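Local structure of kinesin-like protein Nod (Drosophila melanogaster, 3DCB) at residues M112-P117 with I239-G244; Q95-A100 with Q297-A302; R180-T185 with L292-Q297. The protein is a kinesin needed for distributive segregation of non-exchange chromosomes in meiosis, and this chain is its ATP-hydrolysing, microtubule-binding motor domain. All blocks are in the same frame, centred on the assembly; numbering follows the deposited sequence.

Contact 1: M112-P117 with I239-G244; sequences MGMTPP and IVDLAG. With ANP (phosphoaminophosphonic acid-adenylate ester), chain C.
Asp-241 swings its carboxylate to the side opposite its backbone N (chi1 -168°). At Met-114, chi1 (-62°) puts CG beside the backbone N and against Asp-241 OD1, and the bend at chi2 then turns the sulfur past the carboxylate. The contact joins the loop after helix 108-112 to the end of strand 234-241 in the kinesin motor domain. This strand runs out into the DxxG sequence Asp-241 to Gly-244, the switch II motif of kinesins.

Met-114 CG lies 3.1 Å from Asp-241 OD1. The two side chains run past each other in opposite directions, so the methylene of Met-114 borders the acid. Met-114 also touches Ala-222 and Val-224 of strand 221-229. OD1 is hydrogen-bonded to Ser-109 OG of the P-loop, a predicted ATP-binding residue. The nearest atom of the Asp-241 side chain is about 4 Å from the bound magnesium ion, which is consistent with a second-shell place.

Met-112 closes the other part of the contact with CB, 3.9 Å from Ile-239 CG2. The chain then bends, and its terminal methyl CE leads away from the strand. Met-112 CG is 4.2 Å from Val-240 O and also packs on Ala-100.

At the end of the DxxG sequence the backbone reaches the nucleotide analogue ANP. Gly-244 N donates to its gamma-phosphate oxygen O1G at 2.9 Å, with an N-H...O angle of 143°.

Contact 2: Q95-A100 with Q297-A302; sequences QCTALA and QASLTA
Gln-95 lays its aliphatic part over the backbone of Ala-298 and Ser-299. Its CB is 3.6 Å from Ser-299 CA, and its CG is 3.4 Å from Ala-298 O. The CA atoms of Gln-95 and Ser-299 are only 5.0 Å apart, the nearest such pair between the two segments. The side chain is folded rather than extended. Chi1 (-50°) sets CG against the Ala-298 carbonyl, and the bend at chi2 (-46°) turns the amide to strand 234-241. There Gln-95 NE2 is hydrogen-bonded to His-234 O, and OE1 has a weak bond from Arg-236 N. Both polar atoms of the amide are thus held by the backbone of that strand.

Cys-96 begins strand 96-102, and its CB points away from the loop 297-302. The strand belongs to the central sheet of the kinesin motor domain, a P-loop NTPase fold, and leads into the P-loop. The loop 297-302 connects helix 291-295 to strand 305-312, which is a parallel neighbour of strand 96-102. The contact therefore places the end of that connection beside the start of the strand.

Thr-97 is the next residue to face the loop. Its OG1 is 3.7 Å from Ser-299 CB. The hydroxyl gives its proton to a water at 2.8 Å, and that water donates to Ser-299 O, whose modelled position is less sure. Asn-238 ND2 is hydrogen-bonded both to Thr-97 OG1 and to Ser-299 OG, so one amide spans the two hydroxyls. Directly after Ser-299 the loop turns sharply, with Leu-300 at the centre of an inverse gamma turn.

Contact 3: R180-T185 with L292-Q297; sequences RCQRCT and LTTVLQ
The short, weakly bonded helix 178-181 meets the end of helix 291-295, and the CA atoms of Cys-181 and Val-295 are 5.7 Å apart. Both pieces belong to the kinesin motor domain. Helix 178-181 lies in the connection from strand 164-166 to strand 187-189, and helix 291-295 precedes the loop to strand 305-312. In kinesins these two regions are part of the microtubule-facing side, and the same is probable here.

Cys-181 and Val-295 make the apolar part of the contact. Cys-181 SG sits 4.1 Å from Val-295 CG2, the methyl that stands beside the backbone N of its own residue. Strands flank the pair: Cys-181 also touches Pro-164, and Val-295 touches Ile-157.

Gln-182 covers the helix end. Its chain is bent at chi2 (93°), which brings the amide across the Thr-294 side chain at about a right angle. NE2 is 4.0 Å from Thr-294 CG2. It is also 3.3 Å from Thr-294 O, but the angle is too poor for a hydrogen bond. NE2 is instead hydrogen-bonded to Ala-178 O, four residues back in the chain, while Thr-294 O accepts a bond from Gln-297 N.

Thr-294 splits its two branches between different tasks. CG2 is turned to Gln-182, and OG1 is directed at the backbone carbonyls Ser-290 O and Tyr-287 O, which must share or compete for its one proton.

Gln-297 reaches Gln-182 with an extended chain. The two amide planes are inclined by 51°, and no hydrogen bond joins them. The atoms that come nearest are the two oxygens, Gln-182 OE1 and Gln-297 OE1, 3.7 Å apart.

Contacts 1 and 2 have centres about 16 Å apart and are joined through the central sheet, where strands 234-241 and 96-102 are neighbours. Val-240 N is 2.7 Å from Ala-98 O and Val-240 O is 2.8 Å from Ala-100 N, both probable hydrogen bonds. Contact 3 shares Gln-297 with contact 2, and their centres are about 11 Å apart. Leu-99 CD1 also packs on Leu-292 CD2 at 4.0 Å. Contact 3 lies about 18 Å from contact 1, between centres. Contact 1 touches the nucleotide through Gly-244 and lies near the magnesium ion, while contacts 2 and 3 lie away from the predicted ATP site.

Contact 1: M112-P117 with I239-G244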
# COMPACT_ATOMS: atom_id res chain seq x y z
N MET A 112 2.70 -3.20 -5.77
CA MET A 112 3.24 -2.07 -5.03
C MET A 112 4.64 -1.75 -5.51
O MET A 112 5.13 -0.63 -5.34
CB MET A 112 3.23 -2.38 -3.54
CG MET A 112 1.84 -2.66 -2.97
SD MET A 112 0.70 -1.28 -3.15
CE MET A 112 -0.19 -1.83 -4.59
N GLY A 113 5.28 -2.73 -6.13
CA GLY A 113 6.63 -2.54 -6.64
C GLY A 113 7.69 -2.61 -5.57
O GLY A 113 8.48 -1.69 -5.41
N MET A 114 7.71 -3.72 -4.84
CA MET A 114 8.67 -3.92 -3.76
C MET A 114 9.96 -4.62 -4.16
O MET A 114 10.88 -4.76 -3.36
CB MET A 114 7.99 -4.71 -2.64
CG MET A 114 6.80 -3.99 -2.05
SD MET A 114 7.32 -2.44 -1.30
CE MET A 114 7.90 -3.06 0.24
N THR A 115 10.03 -5.05 -5.42
CA THR A 115 11.20 -5.72 -5.95
C THR A 115 12.13 -4.71 -6.63
O THR A 115 11.66 -3.78 -7.29
CB THR A 115 10.79 -6.78 -6.99
OG1 THR A 115 10.07 -7.83 -6.33
CG2 THR A 115 12.02 -7.36 -7.68
N PRO A 116 13.46 -4.87 -6.47
CA PRO A 116 14.45 -3.98 -7.07
C PRO A 116 14.16 -3.73 -8.56
O PRO A 116 14.23 -4.65 -9.37
CB PRO A 116 15.75 -4.73 -6.85
CG PRO A 116 15.52 -5.36 -5.51
CD PRO A 116 14.11 -5.89 -5.62
N PRO A 117 13.84 -2.47 -8.92
CA PRO A 117 13.52 -2.03 -10.29
C PRO A 117 14.44 -2.52 -11.41
O PRO A 117 13.98 -3.00 -12.44
CB PRO A 117 13.53 -0.51 -10.17
CG PRO A 117 13.08 -0.29 -8.77
CD PRO A 117 13.88 -1.31 -8.01
N ILE A 239 3.89 3.28 1.20
CA ILE A 239 3.53 2.19 0.33
C ILE A 239 3.54 0.96 1.27
O ILE A 239 4.60 0.55 1.75
CB ILE A 239 4.55 2.06 -0.81
CG1 ILE A 239 4.64 3.40 -1.56
CG2 ILE A 239 4.11 0.96 -1.81
CD1 ILE A 239 3.35 3.81 -2.21
N VAL A 240 2.35 0.43 1.55
CA VAL A 240 2.20 -0.71 2.46
C VAL A 240 1.90 -2.02 1.76
O VAL A 240 0.87 -2.17 1.09
CB VAL A 240 1.08 -0.46 3.50
CG1 VAL A 240 1.07 -1.58 4.53
CG2 VAL A 240 1.31 0.89 4.20
N ASP A 241 2.79 -2.98 1.93
CA ASP A 241 2.68 -4.29 1.31
C ASP A 241 2.42 -5.36 2.37
O ASP A 241 3.35 -5.93 2.94
CB ASP A 241 3.97 -4.58 0.56
CG ASP A 241 3.86 -5.78 -0.37
OD1 ASP A 241 4.93 -6.22 -0.85
OD2 ASP A 241 2.74 -6.26 -0.64
N LEU A 242 1.14 -5.62 2.64
CA LEU A 242 0.75 -6.65 3.59
C LEU A 242 0.92 -8.05 2.99
O LEU A 242 0.58 -8.28 1.83
CB LEU A 242 -0.69 -6.45 4.04
CG LEU A 242 -0.89 -5.79 5.41
CD1 LEU A 242 0.13 -4.69 5.63
CD2 LEU A 242 -2.31 -5.25 5.54
N ALA A 243 1.46 -8.96 3.79
CA ALA A 243 1.58 -10.36 3.38
C ALA A 243 0.24 -11.07 3.45
O ALA A 243 -0.59 -10.78 4.31
CB ALA A 243 2.61 -11.08 4.24
N GLY A 244 0.02 -12.00 2.52
CA GLY A 244 -1.15 -12.86 2.57
C GLY A 244 -0.97 -14.04 3.51
O GLY A 244 0.11 -14.64 3.57
PG ANP C . 2.09 -12.84 -0.71
O1G ANP C . 0.83 -12.29 -0.20
O2G ANP C . 2.38 -14.24 -0.01
O3G ANP C . 3.29 -11.86 -0.33
PB ANP C . 1.74 -11.65 -3.26
O1B ANP C . 0.36 -11.23 -2.93
O2B ANP C . 2.77 -10.49 -2.84
N3B ANP C . 2.05 -13.08 -2.39
PA ANP C . 3.03 -11.34 -5.61
O1A ANP C . 2.88 -9.88 -5.54
O2A ANP C . 4.39 -11.78 -4.92
O3A ANP C . 1.81 -12.08 -4.82
O5' ANP C . 3.00 -11.80 -7.14
C5' ANP C . 3.16 -13.24 -7.19
C4' ANP C . 3.44 -13.66 -8.64
O4' ANP C . 2.32 -13.31 -9.50
C3' ANP C . 4.70 -12.90 -9.15
O3' ANP C . 5.34 -13.58 -10.21
C2' ANP C . 3.96 -11.73 -9.91
O2' ANP C . 4.78 -11.16 -10.93
C1' ANP C . 2.80 -12.50 -10.59
N9 ANP C . 1.76 -11.55 -11.01
C8 ANP C . 0.73 -11.07 -10.24
N7 ANP C . 0.08 -10.13 -10.87
C5 ANP C . 0.53 -10.07 -12.15
C6 ANP C . 0.23 -9.28 -13.28
N6 ANP C . -0.84 -8.42 -13.26
N1 ANP C . 1.01 -9.38 -14.38
C2 ANP C . 1.98 -10.31 -14.46
N3 ANP C . 2.31 -11.06 -13.41
C4 ANP C . 1.66 -10.95 -12.24

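Contact 2: Q95-A100 with Q297-A302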
# COMPACT_ATOMS: atom_id res chain seq x y z
N GLN A 95 -0.33 14.01 3.96
CA GLN A 95 0.19 12.67 4.24
C GLN A 95 -0.66 11.68 3.43
O GLN A 95 -1.88 11.75 3.48
CB GLN A 95 0.10 12.35 5.73
CG GLN A 95 0.65 13.41 6.70
CD GLN A 95 2.01 13.97 6.31
OE1 GLN A 95 2.90 13.20 5.93
NE2 GLN A 95 2.17 15.28 6.38
N CYS A 96 -0.02 10.77 2.69
CA CYS A 96 -0.75 9.78 1.89
C CYS A 96 -0.31 8.35 2.17
O CYS A 96 0.87 8.09 2.41
CB CYS A 96 -0.54 9.98 0.39
SG CYS A 96 -0.69 11.65 -0.20
N THR A 97 -1.25 7.41 2.10
CA THR A 97 -0.91 6.02 2.32
C THR A 97 -1.62 5.08 1.35
O THR A 97 -2.83 5.17 1.18
CB THR A 97 -1.23 5.58 3.75
OG1 THR A 97 -0.59 6.45 4.68
CG2 THR A 97 -0.71 4.16 3.97
N ALA A 98 -0.86 4.21 0.70
CA ALA A 98 -1.44 3.24 -0.22
C ALA A 98 -1.13 1.86 0.40
O ALA A 98 0.04 1.51 0.60
CB ALA A 98 -0.80 3.36 -1.61
N LEU A 99 -2.18 1.10 0.71
CA LEU A 99 -2.05 -0.20 1.35
C LEU A 99 -2.61 -1.37 0.55
O LEU A 99 -3.77 -1.36 0.15
CB LEU A 99 -2.74 -0.17 2.72
CG LEU A 99 -2.63 -1.40 3.62
CD1 LEU A 99 -2.61 -0.92 5.06
CD2 LEU A 99 -3.78 -2.39 3.40
N ALA A 100 -1.79 -2.39 0.33
CA ALA A 100 -2.26 -3.56 -0.39
C ALA A 100 -2.44 -4.74 0.57
O ALA A 100 -1.53 -5.08 1.32
CB ALA A 100 -1.28 -3.92 -1.52
N GLN A 297 1.12 6.49 12.31
CA GLN A 297 0.42 7.48 13.13
C GLN A 297 0.45 8.91 12.58
O GLN A 297 -0.58 9.59 12.59
CB GLN A 297 0.98 7.42 14.54
CG GLN A 297 0.32 8.37 15.54
CD GLN A 297 0.86 8.18 16.94
OE1 GLN A 297 1.79 7.39 17.16
NE2 GLN A 297 0.26 8.88 17.91
N ALA A 298 1.61 9.36 12.11
CA ALA A 298 1.75 10.72 11.58
C ALA A 298 1.04 10.89 10.23
O ALA A 298 0.84 12.01 9.77
CB ALA A 298 3.22 11.08 11.44
N SER A 299 0.68 9.78 9.60
CA SER A 299 -0.01 9.83 8.31
C SER A 299 -1.51 9.63 8.46
O SER A 299 -2.29 10.15 7.66
CB SER A 299 0.57 8.77 7.36
OG SER A 299 1.89 9.12 6.97
N LEU A 300 -1.92 8.87 9.48
CA LEU A 300 -3.34 8.62 9.74
C LEU A 300 -3.87 9.77 10.59
O LEU A 300 -4.37 9.56 11.70
CB LEU A 300 -3.53 7.29 10.47
CG LEU A 300 -3.02 6.05 9.72
CD1 LEU A 300 -3.31 4.79 10.53
CD2 LEU A 300 -3.71 5.98 8.37
N THR A 301 -3.74 10.98 10.07
CA THR A 301 -4.19 12.17 10.75
C THR A 301 -5.23 12.90 9.92
O THR A 301 -5.58 12.47 8.82
CB THR A 301 -3.00 13.13 11.04
OG1 THR A 301 -2.25 13.34 9.83
CG2 THR A 301 -2.08 12.53 12.09
N ALA A 302 -5.72 14.02 10.45
CA ALA A 302 -6.73 14.81 9.77
C ALA A 302 -6.23 15.32 8.43
O ALA A 302 -5.06 15.67 8.27
CB ALA A 302 -7.16 15.96 10.66
O HOH W 1 -1.97 8.81 5.25

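Contact 3: R180-T185 with L292-Q297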
# COMPACT_ATOMS: atom_id res chain seq x y z
N ARG A 180 10.70 5.16 18.70
CA ARG A 180 11.70 5.06 17.65
C ARG A 180 11.06 4.83 16.29
O ARG A 180 11.63 5.19 15.26
CB ARG A 180 12.67 3.91 17.97
CG ARG A 180 13.95 3.92 17.12
CD ARG A 180 14.92 5.01 17.56
NE ARG A 180 15.67 5.59 16.45
CZ ARG A 180 16.39 4.89 15.57
NH1 ARG A 180 16.46 3.57 15.67
NH2 ARG A 180 17.04 5.51 14.60
N CYS A 181 9.86 4.26 16.27
CA CYS A 181 9.17 3.99 15.01
C CYS A 181 9.06 5.22 14.13
O CYS A 181 9.43 5.18 12.96
CB CYS A 181 7.77 3.44 15.26
SG CYS A 181 7.76 1.74 15.80
N GLN A 182 8.54 6.30 14.70
CA GLN A 182 8.42 7.52 13.93
C GLN A 182 9.75 8.24 14.00
O GLN A 182 9.80 9.46 14.09
CB GLN A 182 7.32 8.41 14.50
CG GLN A 182 5.96 7.74 14.57
CD GLN A 182 5.70 7.10 15.92
OE1 GLN A 182 5.48 7.78 16.92
NE2 GLN A 182 5.71 5.78 15.95
N ARG A 183 10.84 7.48 13.96
CA ARG A 183 12.15 8.09 14.03
C ARG A 183 13.16 7.26 13.24
O ARG A 183 14.32 7.64 13.12
CB ARG A 183 12.58 8.18 15.50
CG ARG A 183 13.26 9.48 15.93
CD ARG A 183 14.64 9.65 15.28
NE ARG A 183 15.51 10.53 16.07
CZ ARG A 183 15.99 10.22 17.27
NH1 ARG A 183 15.69 9.05 17.82
NH2 ARG A 183 16.79 11.07 17.91
N CYS A 184 12.70 6.14 12.69
CA CYS A 184 13.56 5.25 11.92
C CYS A 184 14.40 5.97 10.87
O CYS A 184 14.09 7.09 10.46
CB CYS A 184 12.71 4.17 11.26
SG CYS A 184 11.13 4.79 10.66
N THR A 185 15.48 5.33 10.43
CA THR A 185 16.38 5.93 9.45
C THR A 185 15.77 6.30 8.10
O THR A 185 15.05 5.52 7.49
CB THR A 185 17.62 5.03 9.20
OG1 THR A 185 17.30 4.02 8.25
CG2 THR A 185 18.06 4.38 10.51
N LEU A 292 1.23 -1.39 12.98
CA LEU A 292 0.96 -0.74 11.70
C LEU A 292 0.40 0.66 11.88
O LEU A 292 0.92 1.61 11.30
CB LEU A 292 -0.00 -1.57 10.85
CG LEU A 292 -0.33 -0.89 9.51
CD1 LEU A 292 0.96 -0.76 8.70
CD2 LEU A 292 -1.37 -1.68 8.74
N THR A 293 -0.67 0.79 12.68
CA THR A 293 -1.25 2.10 12.92
C THR A 293 -0.32 2.94 13.79
O THR A 293 -0.45 4.16 13.84
CB THR A 293 -2.61 2.02 13.63
OG1 THR A 293 -2.48 1.25 14.83
CG2 THR A 293 -3.67 1.38 12.73
N THR A 294 0.60 2.29 14.49
CA THR A 294 1.54 3.02 15.33
C THR A 294 2.59 3.65 14.41
O THR A 294 2.90 4.83 14.53
CB THR A 294 2.23 2.08 16.37
OG1 THR A 294 1.26 1.63 17.32
CG2 THR A 294 3.35 2.79 17.10
N VAL A 295 3.11 2.85 13.49
CA VAL A 295 4.10 3.32 12.53
C VAL A 295 3.56 4.43 11.62
O VAL A 295 4.27 5.38 11.31
CB VAL A 295 4.59 2.15 11.66
CG1 VAL A 295 5.32 2.69 10.44
CG2 VAL A 295 5.49 1.24 12.47
N LEU A 296 2.31 4.29 11.20
CA LEU A 296 1.66 5.26 10.30
C LEU A 296 0.89 6.35 11.02
O LEU A 296 0.10 7.05 10.40
CB LEU A 296 0.68 4.53 9.38
CG LEU A 296 1.24 3.36 8.58
CD1 LEU A 296 0.12 2.55 8.02
CD2 LEU A 296 2.16 3.92 7.49
N GLN A 297 1.12 6.49 12.31
CA GLN A 297 0.42 7.48 13.13
C GLN A 297 0.45 8.91 12.58
O GLN A 297 -0.58 9.59 12.59
CB GLN A 297 0.98 7.42 14.54
CG GLN A 297 0.32 8.37 15.54
CD GLN A 297 0.86 8.18 16.94
OE1 GLN A 297 1.79 7.39 17.16
NE2 GLN A 297 0.26 8.88 17.91